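Local coordinates for protein telomerase reverse transcriptase (Candida tropicalis MYA-3404, PDB 6ZD1) that probably extends chromosome ends as the reverse transcriptase of telomerase, copying a template within the enzyme's RNA component into telomeric DNA repeats, at residues Q9-L12 against A13-S17; R35-K38 against N39-R43. All coordinates share one frame; numbering follows the deposited sequence.

Contact 1 (Q9-L12 against A13-S17); sequences QEVL and AEIVS
I15 meets V11, one turn earlier in the chain, and it does so mostly over V11's carbonyl. With its CG1 branch set beside its own backbone N (chi1 -43°), I15 brings CG1 to 3.1 Å from V11 O, while CD1 carries on to 4.4 Å from V11 CG1, a loose apolar touch between the two branches. L12 packs its isobutyl group on I37 and K38 of helix 36-50, and V11 and I15 lean on W166 and L159 of helix 158-179. A13 lays its methyl over the previous turn, CB lying 3.3 Å from Q9 O. The backbone tells the rest. A13 N still bonds to Q9 O at 3.2 Å in the alpha-helical i to i+4 pattern, but E14 N bonds to V11 O at 2.9 Å, arriving well above the carbonyl plane, and its longer bond to E10 O is weak. I15 N then gives a weak bond to L12 O at 3.3 Å. Bonding thus slips from i+4 to i+3 as the chain nears V16, whose backbone is extended. That tightening of the last turn is characteristic of an alpha-helix C terminus, here that of helix 8-14, packed against helix 36-50 and helix 158-179.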
ATOM      1  N   GLN A   9       5.081  36.691   9.795  1.00 91.91           N
ATOM      2  CA  GLN A   9       5.817  36.363  11.010  1.00 86.05           C
ATOM      3  C   GLN A   9       5.986  34.857  11.163  1.00 85.56           C
ATOM      4  O   GLN A   9       7.054  34.383  11.570  1.00 88.57           O
ATOM      5  CB  GLN A   9       5.092  36.954  12.221  1.00 92.07           C
ATOM      6  CG  GLN A   9       5.752  36.673  13.555  1.00 97.58           C
ATOM      7  CD  GLN A   9       4.959  37.237  14.718  1.00111.08           C
ATOM      8  OE1 GLN A   9       3.824  37.689  14.550  1.00109.53           O
ATOM      9  NE2 GLN A   9       5.551  37.217  15.905  1.00113.00           N
ATOM     10  N   GLU A  10       4.949  34.087  10.831  1.00 85.29           N
ATOM     11  CA  GLU A  10       5.008  32.636  10.993  1.00 82.71           C
ATOM     12  C   GLU A  10       5.835  31.974   9.897  1.00 86.04           C
ATOM     13  O   GLU A  10       6.589  31.033  10.173  1.00 85.32           O
ATOM     14  CB  GLU A  10       3.593  32.054  11.016  1.00 87.25           C
ATOM     15  CG  GLU A  10       2.857  32.260  12.335  1.00 98.12           C
ATOM     16  CD  GLU A  10       1.346  32.276  12.171  1.00101.99           C
ATOM     17  OE1 GLU A  10       0.712  33.264  12.599  1.00107.11           O
ATOM     18  OE2 GLU A  10       0.792  31.306  11.612  1.00108.61           O
ATOM     19  N   VAL A  11       5.715  32.447   8.656  1.00 79.22           N
ATOM     20  CA  VAL A  11       6.477  31.850   7.561  1.00 78.10           C
ATOM     21  C   VAL A  11       7.964  32.112   7.748  1.00 84.97           C
ATOM     22  O   VAL A  11       8.795  31.210   7.585  1.00 91.97           O
ATOM     23  CB  VAL A  11       5.980  32.376   6.202  1.00 75.26           C
ATOM     24  CG1 VAL A  11       6.888  31.880   5.085  1.00 73.45           C
ATOM     25  CG2 VAL A  11       4.548  31.939   5.954  1.00 71.62           C
ATOM     26  N   LEU A  12       8.324  33.350   8.095  1.00 92.97           N
ATOM     27  CA  LEU A  12       9.725  33.661   8.353  1.00 88.14           C
ATOM     28  C   LEU A  12      10.255  32.874   9.544  1.00 90.25           C
ATOM     29  O   LEU A  12      11.446  32.546   9.593  1.00 90.87           O
ATOM     30  CB  LEU A  12       9.893  35.164   8.571  1.00 88.46           C
ATOM     31  CG  LEU A  12      11.314  35.716   8.701  1.00103.22           C
ATOM     32  CD1 LEU A  12      11.532  36.875   7.741  1.00101.74           C
ATOM     33  CD2 LEU A  12      11.582  36.150  10.132  1.00108.12           C
ATOM     34  N   ALA A  13       9.385  32.537  10.500  1.00 91.07           N
ATOM     35  CA  ALA A  13       9.801  31.702  11.619  1.00 91.45           C
ATOM     36  C   ALA A  13      10.024  30.257  11.201  1.00 93.42           C
ATOM     37  O   ALA A  13      10.780  29.541  11.864  1.00 93.23           O
ATOM     38  CB  ALA A  13       8.762  31.762  12.740  1.00 93.76           C
ATOM     39  N   GLU A  14       9.404  29.820  10.107  1.00 94.13           N
ATOM     40  CA  GLU A  14       9.595  28.458   9.633  1.00 85.23           C
ATOM     41  C   GLU A  14      10.938  28.269   8.951  1.00 88.84           C
ATOM     42  O   GLU A  14      11.378  27.126   8.780  1.00 95.97           O
ATOM     43  CB  GLU A  14       8.481  28.077   8.660  1.00 91.29           C
ATOM     44  CG  GLU A  14       7.667  26.882   9.092  1.00103.42           C
ATOM     45  CD  GLU A  14       6.819  26.335   7.967  1.00 98.71           C
ATOM     46  OE1 GLU A  14       7.397  25.817   6.989  1.00 99.20           O
ATOM     47  OE2 GLU A  14       5.578  26.439   8.055  1.00101.32           O
ATOM     48  N   ILE A  15      11.604  29.360   8.576  1.00 84.64           N
ATOM     49  CA  ILE A  15      12.817  29.290   7.777  1.00 86.16           C
ATOM     50  C   ILE A  15      14.073  29.443   8.634  1.00 95.04           C
ATOM     51  O   ILE A  15      15.186  29.444   8.104  1.00101.48           O
ATOM     52  CB  ILE A  15      12.761  30.338   6.652  1.00 87.18           C
ATOM     53  CG1 ILE A  15      11.360  30.345   6.035  1.00 83.84           C
ATOM     54  CG2 ILE A  15      13.753  30.036   5.557  1.00 83.72           C
ATOM     55  CD1 ILE A  15      11.210  31.271   4.840  1.00 85.91           C
ATOM     56  N   VAL A  16      13.917  29.532   9.954  1.00107.24           N
ATOM     57  CA  VAL A  16      15.032  29.561  10.903  1.00 99.06           C
ATOM     58  C   VAL A  16      14.562  28.885  12.185  1.00108.89           C
ATOM     59  O   VAL A  16      13.455  29.151  12.662  1.00113.73           O
ATOM     60  CB  VAL A  16      15.522  30.994  11.216  1.00 96.98           C
ATOM     61  CG1 VAL A  16      16.546  30.973  12.341  1.00109.59           C
ATOM     62  CG2 VAL A  16      16.115  31.672   9.983  1.00 94.04           C
ATOM     63  N   SER A  17      15.395  28.010  12.744  1.00115.50           N
ATOM     64  CA  SER A  17      15.031  27.309  13.974  1.00110.43           C
ATOM     65  C   SER A  17      14.934  28.284  15.144  1.00109.66           C
ATOM     66  O   SER A  17      15.412  28.000  16.243  1.00115.45           O
ATOM     67  CB  SER A  17      16.041  26.206  14.295  1.00115.51           C
ATOM     68  OG  SER A  17      17.126  26.708  15.061  1.00108.56           O
TER

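Contact 2 (R35-K38 against N39-R43); sequences RGIK and NVVSR
S42 turns its hydroxyl back beside its own backbone N (chi1 -57°), which drops OG onto the carbonyl of K38 one turn earlier. OG donates to K38 O at 2.6 Å, and S42 N donates to the same oxygen at 3.0 Å. The two come from opposite faces of the carbonyl plane, so one oxygen is gripped twice by a single residue. K38 starts out with CG anti to its backbone N (chi1 -172°), and that carbon passes 3.9 Å from S42 OG; K38 and S42 both touch V8 of helix 8-14.

On the buried side, I37 and V41 bring their CG2 methyls to 4.2 Å, the two side chains crossing at a slant. V41 CG2 also rests 3.3 Å from I37 O, the oxygen that takes a nearly straight bond from V41 N (173° at the hydrogen). V40 puts its own CG2 3.4 Å from G36 O while its side chain packs on A98 and K139.

N39 faces another way. Its OD1 accepts from R43 NH1 at 2.8 Å, in the plane of the amide carbonyl, although OD1 itself sits somewhat out of the guanidinium plane. R43 NH2 reaches D97 in a salt bridge, so the guanidinium is held by both an amide and a carboxylate, which would limit its rotation. Backbone bonds from N39 N to R35 O and V40 N to G36 O open the regular series. Successive i to i+4 bonds, and a serine hydroxyl folded back onto the i-4 carbonyl, are characteristic of an alpha-helix; here they fall in the opening turns of helix 36-50.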
ATOM      1  N   ARG A  35      16.135  40.514   6.143  1.00104.99           N
ATOM      2  CA  ARG A  35      15.170  41.501   5.681  1.00110.13           C
ATOM      3  C   ARG A  35      14.760  41.298   4.235  1.00102.80           C
ATOM      4  O   ARG A  35      13.615  41.596   3.887  1.00 97.86           O
ATOM      5  CB  ARG A  35      15.730  42.928   5.839  1.00107.95           C
ATOM      6  CG  ARG A  35      15.337  43.632   7.135  1.00108.76           C
ATOM      7  CD  ARG A  35      15.688  42.793   8.356  1.00117.69           C
ATOM      8  NE  ARG A  35      15.234  43.393   9.605  1.00120.97           N
ATOM      9  CZ  ARG A  35      16.046  43.834  10.559  1.00117.59           C
ATOM     10  NH1 ARG A  35      17.361  43.733  10.413  1.00108.83           N
ATOM     11  NH2 ARG A  35      15.541  44.366  11.663  1.00121.18           N
ATOM     12  N   GLY A  36      15.655  40.786   3.389  1.00 98.34           N
ATOM     13  CA  GLY A  36      15.250  40.407   2.049  1.00 92.81           C
ATOM     14  C   GLY A  36      14.296  39.232   2.050  1.00 95.20           C
ATOM     15  O   GLY A  36      13.450  39.115   1.158  1.00 89.53           O
ATOM     16  N   ILE A  37      14.408  38.357   3.052  1.00 96.13           N
ATOM     17  CA  ILE A  37      13.482  37.235   3.169  1.00 92.49           C
ATOM     18  C   ILE A  37      12.071  37.744   3.425  1.00 87.80           C
ATOM     19  O   ILE A  37      11.116  37.360   2.740  1.00 84.50           O
ATOM     20  CB  ILE A  37      13.940  36.270   4.277  1.00 95.12           C
ATOM     21  CG1 ILE A  37      15.326  35.717   3.951  1.00 96.28           C
ATOM     22  CG2 ILE A  37      12.930  35.144   4.452  1.00 88.87           C
ATOM     23  CD1 ILE A  37      15.403  35.064   2.593  1.00 92.93           C
ATOM     24  N   LYS A  38      11.922  38.629   4.413  1.00 96.91           N
ATOM     25  CA  LYS A  38      10.606  39.185   4.703  1.00 89.54           C
ATOM     26  C   LYS A  38      10.053  39.946   3.507  1.00 85.13           C
ATOM     27  O   LYS A  38       8.833  40.018   3.325  1.00 81.71           O
ATOM     28  CB  LYS A  38      10.681  40.092   5.933  1.00 88.50           C
ATOM     29  CG  LYS A  38       9.329  40.566   6.439  1.00 98.25           C
ATOM     30  CD  LYS A  38       9.473  41.455   7.663  1.00 95.66           C
ATOM     31  CE  LYS A  38      10.097  40.694   8.822  1.00112.87           C
ATOM     32  NZ  LYS A  38      10.255  41.545  10.035  1.00109.66           N
ATOM     33  N   ASN A  39      10.932  40.496   2.666  1.00 87.04           N
ATOM     34  CA  ASN A  39      10.465  41.171   1.461  1.00 84.39           C
ATOM     35  C   ASN A  39       9.836  40.181   0.490  1.00 84.38           C
ATOM     36  O   ASN A  39       8.798  40.470  -0.116  1.00 81.70           O
ATOM     37  CB  ASN A  39      11.621  41.920   0.797  1.00 85.96           C
ATOM     38  CG  ASN A  39      11.151  42.880  -0.280  1.00 84.34           C
ATOM     39  OD1 ASN A  39      10.911  42.485  -1.421  1.00 82.65           O
ATOM     40  ND2 ASN A  39      11.022  44.151   0.078  1.00 93.03           N
ATOM     41  N   VAL A  40      10.429  38.992   0.359  1.00 90.13           N
ATOM     42  CA  VAL A  40       9.880  37.995  -0.550  1.00 78.79           C
ATOM     43  C   VAL A  40       8.615  37.382   0.033  1.00 74.92           C
ATOM     44  O   VAL A  40       7.599  37.252  -0.660  1.00 78.28           O
ATOM     45  CB  VAL A  40      10.933  36.918  -0.863  1.00 80.51           C
ATOM     46  CG1 VAL A  40      10.337  35.826  -1.747  1.00 76.43           C
ATOM     47  CG2 VAL A  40      12.147  37.544  -1.526  1.00 87.84           C
ATOM     48  N   VAL A  41       8.645  37.018   1.318  1.00 76.25           N
ATOM     49  CA  VAL A  41       7.478  36.387   1.930  1.00 73.93           C
ATOM     50  C   VAL A  41       6.284  37.329   1.882  1.00 79.23           C
ATOM     51  O   VAL A  41       5.148  36.903   1.635  1.00 70.62           O
ATOM     52  CB  VAL A  41       7.795  35.947   3.371  1.00 77.30           C
ATOM     53  CG1 VAL A  41       6.555  35.368   4.030  1.00 74.62           C
ATOM     54  CG2 VAL A  41       8.923  34.929   3.380  1.00 79.29           C
ATOM     55  N   SER A  42       6.526  38.629   2.075  1.00 73.83           N
ATOM     56  CA  SER A  42       5.430  39.589   2.020  1.00 72.59           C
ATOM     57  C   SER A  42       4.843  39.668   0.620  1.00 71.13           C
ATOM     58  O   SER A  42       3.618  39.703   0.457  1.00 72.42           O
ATOM     59  CB  SER A  42       5.913  40.969   2.469  1.00 75.15           C
ATOM     60  OG  SER A  42       6.456  40.922   3.775  1.00 81.01           O
ATOM     61  N   ARG A  43       5.697  39.668  -0.404  1.00 71.17           N
ATOM     62  CA  ARG A  43       5.192  39.767  -1.769  1.00 74.46           C
ATOM     63  C   ARG A  43       4.488  38.490  -2.204  1.00 74.04           C
ATOM     64  O   ARG A  43       3.535  38.551  -2.990  1.00 66.36           O
ATOM     65  CB  ARG A  43       6.335  40.107  -2.722  1.00 80.06           C
ATOM     66  CG  ARG A  43       6.756  41.564  -2.654  1.00 82.64           C
ATOM     67  CD  ARG A  43       8.236  41.719  -2.920  1.00 77.11           C
ATOM     68  NE  ARG A  43       8.608  41.288  -4.260  1.00 85.75           N
ATOM     69  CZ  ARG A  43       9.816  40.844  -4.584  1.00 77.18           C
ATOM     70  NH1 ARG A  43      10.761  40.760  -3.658  1.00 79.07           N
ATOM     71  NH2 ARG A  43      10.075  40.477  -5.830  1.00 78.61           N
TER

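From the N terminus, the chain first runs through helix 8-14, whose last turn is contact 1; an unmodelled stretch, 18-33, follows before contact 2 starts helix 36-50. Neither contact closes a long loop, since each joins neighbouring turns of one continuous segment, and they stand in series without nesting or crossing. Their centres are 11 Å apart, and the helices meet directly: V11 CG1 lies 3.7 Å from V41 CG1, and I15 CD1 reaches the CG2 methyl of I37. Helix 8-14 thus packs against helix 36-50 and helix 158-179 in a peripheral, largely helical part of the chain; helix 158-179 falls in the range of the telomerase RNA-binding domain.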